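PDB 2F1R: molybdopterin-guanine dinucleotide biosynthesis protein B (MobB) from Archaeoglobus fulgidus, which probably binds GTP and is thought to serve the attachment of a guanine nucleotide to molybdopterin during molybdenum cofactor biosynthesis. Local coordinates for residues Thr10-Ser13 with Gly14-Thr17; Val77-Glu80 with Glu81-Leu85; Glu120-His123 with Phe124-Gly127. One frame throughout, in Å; residues are numbered along the deposited sequence.

Interaction 1. Residues Thr10-Ser13 with Gly14-Thr17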
loop_
_atom_site.group_PDB
_atom_site.type_symbol
_atom_site.label_atom_id
_atom_site.label_comp_id
_atom_site.label_asym_id
_atom_site.label_seq_id
_atom_site.Cartn_x
_atom_site.Cartn_y
_atom_site.Cartn_z
ATOM N N THR A 10 9.112 -25.650 -1.023
ATOM C CA THR A 10 8.519 -26.382 0.087
ATOM C C THR A 10 8.761 -25.818 1.492
ATOM O O THR A 10 8.090 -26.224 2.461
ATOM C CB THR A 10 8.953 -27.871 0.055
ATOM O OG1 THR A 10 10.376 -27.944 0.189
ATOM C CG2 THR A 10 8.482 -28.540 -1.262
ATOM N N SER A 11 9.690 -24.886 1.613
ATOM C CA SER A 11 9.971 -24.270 2.919
ATOM C C SER A 11 9.602 -22.780 2.959
ATOM O O SER A 11 10.318 -21.964 2.405
ATOM C CB SER A 11 11.453 -24.418 3.268
ATOM O OG SER A 11 11.664 -23.829 4.542
ATOM N N ASP A 12 8.503 -22.450 3.651
ATOM C CA ASP A 12 8.020 -21.067 3.791
ATOM C C ASP A 12 9.148 -20.178 4.299
ATOM O O ASP A 12 9.354 -19.056 3.801
ATOM C CB ASP A 12 6.814 -21.006 4.750
ATOM C CG ASP A 12 5.461 -20.933 4.021
ATOM O OD1 ASP A 12 5.426 -20.922 2.760
ATOM O OD2 ASP A 12 4.416 -20.879 4.724
ATOM N N SER A 13 9.878 -20.696 5.292
ATOM C CA SER A 13 10.891 -19.935 5.998
ATOM C C SER A 13 12.127 -19.761 5.137
ATOM O O SER A 13 12.793 -18.739 5.221
ATOM C CB SER A 13 11.276 -20.628 7.324
ATOM O OG SER A 13 12.387 -21.506 7.163
ATOM N N GLY A 14 12.457 -20.784 4.349
ATOM C CA GLY A 14 13.628 -20.749 3.486
ATOM C C GLY A 14 13.424 -19.865 2.274
ATOM O O GLY A 14 14.358 -19.317 1.761
ATOM N N LYS A 15 12.191 -19.740 1.791
ATOM C CA LYS A 15 11.912 -18.757 0.746
ATOM C C LYS A 15 12.169 -17.344 1.308
ATOM O O LYS A 15 12.915 -16.545 0.719
ATOM C CB LYS A 15 10.480 -18.907 0.207
ATOM C CG LYS A 15 10.220 -20.233 -0.483
ATOM C CD LYS A 15 8.797 -20.279 -1.046
ATOM C CE LYS A 15 7.825 -21.137 -0.235
ATOM N NZ LYS A 15 6.391 -21.153 -0.805
ATOM N N THR A 16 11.586 -17.065 2.480
ATOM C CA THR A 16 11.610 -15.714 3.062
ATOM C C THR A 16 13.042 -15.371 3.390
ATOM O O THR A 16 13.466 -14.263 3.154
ATOM C CB THR A 16 10.676 -15.592 4.319
ATOM O OG1 THR A 16 9.371 -16.084 3.999
ATOM C CG2 THR A 16 10.539 -14.133 4.813
ATOM N N THR A 17 13.810 -16.336 3.900
ATOM C CA THR A 17 15.221 -16.123 4.207
ATOM C C THR A 17 16.087 -15.851 2.976
ATOM O O THR A 17 16.938 -14.976 3.001
ATOM C CB THR A 17 15.784 -17.316 5.042
ATOM O OG1 THR A 17 15.332 -17.161 6.384
ATOM C CG2 THR A 17 17.335 -17.374 5.041
HETATM O O HOH W 1 15.271 -20.088 7.298
#
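Lys-15 and Ser-11 meet where the chain leaves a loop and winds into helix 12-28, and the lysine is held there first by its backbone: its N donates to Ser-11 O at 3.0 Å, the first turn of the helix. From that anchor the side chain runs back along the turn that precedes it. CB lies near the carbonyl oxygens of Ser-11 and Asp-12, and CG, set beside the backbone N (chi1 -64°), comes to 3.4 Å from Ser-11 O. CD passes the same oxygen more loosely. A bend at chi3 (-104°) then turns the chain so that CE lies near both Ser-11 O and Asp-12 OD1. At the tip, a long salt bridge of 3.7 Å from Lys-15 NZ to Asp-12 OD1 is suggested, as is a weak hydrogen bond to Gly-9 O, but both are doubtful because the place of NZ is less sure.

Serine suits the N-cap. With OG opposite its own backbone N (chi1 -179°), Ser-11 reaches forward and accepts from Gly-14 N at 3.2 Å. Gly-14 itself fits because a CB there would press against Ser-11 OG. At the next residue after the cap, Asp-12 O takes two donors from opposite faces of its plane, Thr-16 N and Thr-16 OG1. A water joins Ser-13 OG to Thr-17 OG1 along the exposed side. A lysine and a hydroxyl residue following glycine, at a helix start just after strand 4-9, are consistent with a Walker A P-loop, which in its relatives wraps nucleotide phosphates.

Interaction 2. Residues Val77-Glu80 with Glu81-Leu85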
loop_
_atom_site.group_PDB
_atom_site.type_symbol
_atom_site.label_atom_id
_atom_site.label_comp_id
_atom_site.label_asym_id
_atom_site.label_seq_id
_atom_site.Cartn_x
_atom_site.Cartn_y
_atom_site.Cartn_z
ATOM N N VAL A 77 -10.205 -5.406 -2.692
ATOM C CA VAL A 77 -10.199 -5.985 -4.032
ATOM C C VAL A 77 -11.248 -7.110 -4.163
ATOM O O VAL A 77 -11.626 -7.684 -3.168
ATOM C CB VAL A 77 -8.773 -6.538 -4.409
ATOM C CG1 VAL A 77 -7.786 -5.399 -4.441
ATOM C CG2 VAL A 77 -8.328 -7.676 -3.443
ATOM N N SER A 78 -11.703 -7.407 -5.378
ATOM C CA SER A 78 -12.335 -8.711 -5.612
ATOM C C SER A 78 -11.318 -9.874 -5.438
ATOM O O SER A 78 -10.096 -9.670 -5.559
ATOM C CB SER A 78 -12.974 -8.767 -7.012
ATOM O OG SER A 78 -12.005 -8.753 -8.053
ATOM N N GLU A 79 -11.794 -11.092 -5.157
ATOM C CA GLU A 79 -10.849 -12.207 -5.033
ATOM C C GLU A 79 -9.967 -12.389 -6.299
ATOM O O GLU A 79 -8.781 -12.723 -6.194
ATOM C CB GLU A 79 -11.526 -13.530 -4.629
ATOM C CG GLU A 79 -12.320 -14.210 -5.738
ATOM C CD GLU A 79 -11.489 -15.158 -6.686
ATOM O OE1 GLU A 79 -10.527 -15.877 -6.233
ATOM O OE2 GLU A 79 -11.835 -15.194 -7.911
ATOM N N GLU A 80 -10.532 -12.154 -7.477
ATOM C CA GLU A 80 -9.755 -12.380 -8.677
ATOM C C GLU A 80 -8.650 -11.349 -8.843
ATOM O O GLU A 80 -7.545 -11.715 -9.206
ATOM C CB GLU A 80 -10.628 -12.530 -9.914
ATOM C CG GLU A 80 -11.158 -11.246 -10.541
ATOM C CD GLU A 80 -12.037 -11.549 -11.785
ATOM O OE1 GLU A 80 -11.853 -12.672 -12.412
ATOM O OE2 GLU A 80 -12.896 -10.661 -12.108
ATOM N N GLU A 81 -8.934 -10.081 -8.530
ATOM C CA GLU A 81 -7.935 -9.005 -8.532
ATOM C C GLU A 81 -6.769 -9.274 -7.617
ATOM O O GLU A 81 -5.625 -9.047 -7.985
ATOM C CB GLU A 81 -8.559 -7.680 -8.132
ATOM C CG GLU A 81 -9.457 -7.085 -9.195
ATOM C CD GLU A 81 -10.262 -5.910 -8.644
ATOM O OE1 GLU A 81 -10.321 -5.710 -7.406
ATOM O OE2 GLU A 81 -10.850 -5.180 -9.464
ATOM N N GLY A 82 -7.044 -9.766 -6.426
ATOM C CA GLY A 82 -5.978 -10.007 -5.454
ATOM C C GLY A 82 -5.125 -11.204 -5.826
ATOM O O GLY A 82 -3.977 -11.283 -5.426
ATOM N N ASN A 83 -5.695 -12.120 -6.615
ATOM C CA ASN A 83 -5.021 -13.329 -7.088
ATOM C C ASN A 83 -4.258 -13.094 -8.411
ATOM O O ASN A 83 -3.565 -13.976 -8.901
ATOM C CB ASN A 83 -6.048 -14.440 -7.321
ATOM C CG ASN A 83 -6.475 -15.117 -6.059
ATOM O OD1 ASN A 83 -7.669 -15.365 -5.860
ATOM N ND2 ASN A 83 -5.520 -15.452 -5.198
ATOM N N ASP A 84 -4.376 -11.894 -8.963
ATOM C CA ASP A 84 -3.947 -11.635 -10.309
ATOM C C ASP A 84 -2.671 -10.797 -10.300
ATOM O O ASP A 84 -2.716 -9.569 -10.108
ATOM C CB ASP A 84 -5.060 -10.927 -11.069
ATOM C CG ASP A 84 -4.789 -10.839 -12.557
ATOM O OD1 ASP A 84 -3.615 -10.790 -12.922
ATOM O OD2 ASP A 84 -5.748 -10.767 -13.349
ATOM N N LEU A 85 -1.534 -11.465 -10.494
ATOM C CA LEU A 85 -0.248 -10.806 -10.471
ATOM C C LEU A 85 -0.076 -9.682 -11.504
ATOM O O LEU A 85 0.616 -8.706 -11.246
ATOM C CB LEU A 85 0.881 -11.833 -10.644
ATOM C CG LEU A 85 1.381 -12.584 -9.427
ATOM C CD1 LEU A 85 2.480 -13.615 -9.820
ATOM C CD2 LEU A 85 1.896 -11.601 -8.334
#
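Ser-78 and Glu-81 form a capping box at the start of the short helix 79-82, each side chain turning back to the backbone N of the other. The glutamate's half is the firmer: Ser-78 N donates to Glu-81 OE1 at 3.0 Å, approaching from above the carboxylate plane, 48° out of it. In return Ser-78 OG accepts from Glu-81 N, a weak bond of 3.4 Å. Serine suits the N-cap because its short side chain can fold over the turn, and glutamate suits the third helical position because its extended chain just spans the gap back to the cap.

The tight side is formed by Val-77 against Glu-81 and Gly-82. Val-77 CB packs 3.5 Å from Glu-81 OE1, while Val-77 CG2 lies 3.9 Å from both N and CA of Gly-82, where any CB would crowd the methyl. Gly-82 N donates to Ser-78 O. Trp-87 of helix 85-93 touches both Val-77 and Glu-81, and Lys-70 of the second subunit packs on Val-77. Cut back to an alanine, Glu-81 would lose its carboxylate, which is likely to leave Ser-78 N without that acceptor and Val-77 CB without its neighbour OE1.

The solvent side is looser. The bonds to CB of Glu-79 and Glu-80 point away from the following residues, though Glu-79 bends at chi2 and swings its carboxylate back toward the Asn-83 side chain. The carboxylate of Glu-80 keeps apart from those of Glu-81 and Asp-84, which probably eases the like charges. Asn-83 N is shared between Glu-79 O and, weakly, Glu-80 O, and Asp-84 CB rests 3.2 Å from Glu-80 O.

Interaction 3. Residues Glu120-His123 with Phe124-Gly127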
loop_
_atom_site.group_PDB
_atom_site.type_symbol
_atom_site.label_atom_id
_atom_site.label_comp_id
_atom_site.label_asym_id
_atom_site.label_seq_id
_atom_site.Cartn_x
_atom_site.Cartn_y
_atom_site.Cartn_z
ATOM N N GLU A 120 11.011 -33.022 -4.824
ATOM C CA GLU A 120 10.006 -31.952 -4.683
ATOM C C GLU A 120 9.994 -30.979 -5.878
ATOM O O GLU A 120 9.023 -30.281 -6.081
ATOM C CB GLU A 120 10.223 -31.139 -3.393
ATOM C CG GLU A 120 10.150 -31.966 -2.091
ATOM C CD GLU A 120 10.561 -31.213 -0.804
ATOM O OE1 GLU A 120 11.413 -30.320 -0.753
ATOM O OE2 GLU A 120 10.048 -31.572 0.244
ATOM N N VAL A 121 11.077 -30.938 -6.658
ATOM C CA VAL A 121 11.178 -30.025 -7.838
ATOM C C VAL A 121 10.025 -30.247 -8.814
ATOM O O VAL A 121 9.511 -29.286 -9.405
ATOM C CB VAL A 121 12.547 -30.155 -8.611
ATOM C CG1 VAL A 121 12.546 -29.243 -9.919
ATOM C CG2 VAL A 121 13.715 -29.778 -7.708
ATOM N N GLU A 122 9.567 -31.507 -8.904
ATOM C CA GLU A 122 8.553 -31.912 -9.888
ATOM C C GLU A 122 7.216 -31.216 -9.698
ATOM O O GLU A 122 6.407 -31.195 -10.589
ATOM C CB GLU A 122 8.376 -33.442 -9.898
ATOM C CG GLU A 122 9.546 -34.204 -10.551
ATOM C CD GLU A 122 9.798 -33.756 -11.998
ATOM O OE1 GLU A 122 8.875 -33.891 -12.844
ATOM O OE2 GLU A 122 10.915 -33.235 -12.282
ATOM N N HIS A 123 6.994 -30.650 -8.531
ATOM C CA HIS A 123 5.713 -30.039 -8.156
ATOM C C HIS A 123 5.666 -28.557 -8.460
ATOM O O HIS A 123 4.658 -27.916 -8.167
ATOM C CB HIS A 123 5.475 -30.216 -6.663
ATOM C CG HIS A 123 5.100 -31.608 -6.311
ATOM N ND1 HIS A 123 3.863 -32.135 -6.616
ATOM C CD2 HIS A 123 5.824 -32.616 -5.764
ATOM C CE1 HIS A 123 3.836 -33.404 -6.247
ATOM N NE2 HIS A 123 5.020 -33.727 -5.753
ATOM N N PHE A 124 6.760 -28.031 -9.023
ATOM C CA PHE A 124 6.887 -26.616 -9.346
ATOM C C PHE A 124 7.197 -26.329 -10.807
ATOM O O PHE A 124 7.842 -25.349 -11.104
ATOM C CB PHE A 124 7.891 -25.938 -8.385
ATOM C CG PHE A 124 7.513 -26.119 -6.924
ATOM C CD1 PHE A 124 6.572 -25.287 -6.328
ATOM C CD2 PHE A 124 8.038 -27.193 -6.178
ATOM C CE1 PHE A 124 6.179 -25.489 -4.989
ATOM C CE2 PHE A 124 7.648 -27.402 -4.836
ATOM C CZ PHE A 124 6.713 -26.544 -4.246
ATOM N N ARG A 125 6.669 -27.164 -11.707
ATOM C CA ARG A 125 6.850 -27.028 -13.144
ATOM C C ARG A 125 5.805 -26.170 -13.875
ATOM O O ARG A 125 5.658 -26.304 -15.082
ATOM C CB ARG A 125 6.902 -28.428 -13.809
ATOM C CG ARG A 125 8.010 -29.321 -13.278
ATOM C CD ARG A 125 8.252 -30.633 -14.102
ATOM N NE ARG A 125 9.594 -31.095 -13.709
ATOM C CZ ARG A 125 10.754 -30.715 -14.283
ATOM N NH1 ARG A 125 10.758 -29.929 -15.360
ATOM N NH2 ARG A 125 11.923 -31.148 -13.803
ATOM N N GLN A 126 5.075 -25.308 -13.168
ATOM C CA GLN A 126 4.021 -24.491 -13.807
ATOM C C GLN A 126 4.558 -23.335 -14.674
ATOM O O GLN A 126 3.853 -22.814 -15.545
ATOM C CB GLN A 126 3.070 -23.938 -12.747
ATOM C CG GLN A 126 2.397 -25.047 -11.852
ATOM C CD GLN A 126 3.171 -25.336 -10.576
ATOM O OE1 GLN A 126 4.322 -24.920 -10.416
ATOM N NE2 GLN A 126 2.550 -26.092 -9.670
ATOM N N GLY A 127 5.788 -22.920 -14.409
ATOM C CA GLY A 127 6.493 -21.978 -15.292
ATOM C C GLY A 127 7.908 -22.443 -15.518
ATOM O O GLY A 127 8.279 -23.522 -15.071
HETATM O O HOH W 2 4.510 -29.183 -11.370
HETATM O O HOH W 3 3.249 -25.449 -7.297
#
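Phe-124 closes a short 3-10 turn against Val-121, its N donating to Val-121 O at 3.0 Å in the i to i+3 pattern of that helix type. The turn belongs to the loop that leads from strand 111-114 to strand 129-133 of the parallel sheet. Phe-124, Arg-125 and His-123 give most of the surface to the contact.

The phenylalanine ring is set against the backbone of the turn. Its CG is anti to the carbonyl carbon (chi1 -56°), which brings CD2 to 3.2 Å from Glu-120 O. That oxygen and Val-121 O lie at the ring edge, near its plane, while His-123 O sits over one face. A flat hydrophobic group suits this place, since beyond the turn it also packs on Thr-10 and Ser-105. The carboxylate of Glu-120 is engaged outside the turn, by Thr-10 OG1 and Lys-117 N.

Arg-125 needs its length. Extended from CG to NE, it reaches back over the turn to Glu-122, whose chain bends at chi2 (-57°) to meet it. Glu-122 OE2 lies at the guanidinium edge, receiving NH2 at 2.8 Å on its syn side and NE at 2.9 Å, the latter bond weak; the two planes are 32° apart. This pairing probably offsets two charges at the surface, and NH2 has a further weak bond to His-141. Away from the salt bridge, a water links the backbones, accepting from Arg-125 N and donating to Glu-122 O.

His-123 contributes mainly its backbone and CB, the latter 4.0 Å from Phe-124 CD2. Its carbonyl is the useful part: His-123 O accepts from Gln-126 NE2 at 3.2 Å, and a water that donates to this oxygen at 3.0 Å accepts from the same NE2 at 2.6 Å.

How the interactions relate
Interactions 1 and 3 touch although a hundred residues separate them in sequence. Their centres are about 16 Å apart, but Thr-10 OG1 lies 2.8 Å from Glu-120 OE1, a probable hydrogen bond, and Thr-10 CG2 packs 3.8 Å from Phe-124 CE2. The 3-10 turn of interaction 3 therefore packs against the loop residue Thr-10 of the probable P-loop, beside the likely nucleotide site. Interaction 2 stands apart: its centre is about 23 Å from each of the others, and its nearest atoms are about 12 Å from interaction 1 and 11 Å from interaction 3. Both interactions 1 and 2 start a helix with a serine N-cap, but only residues 77-85 close a capping box.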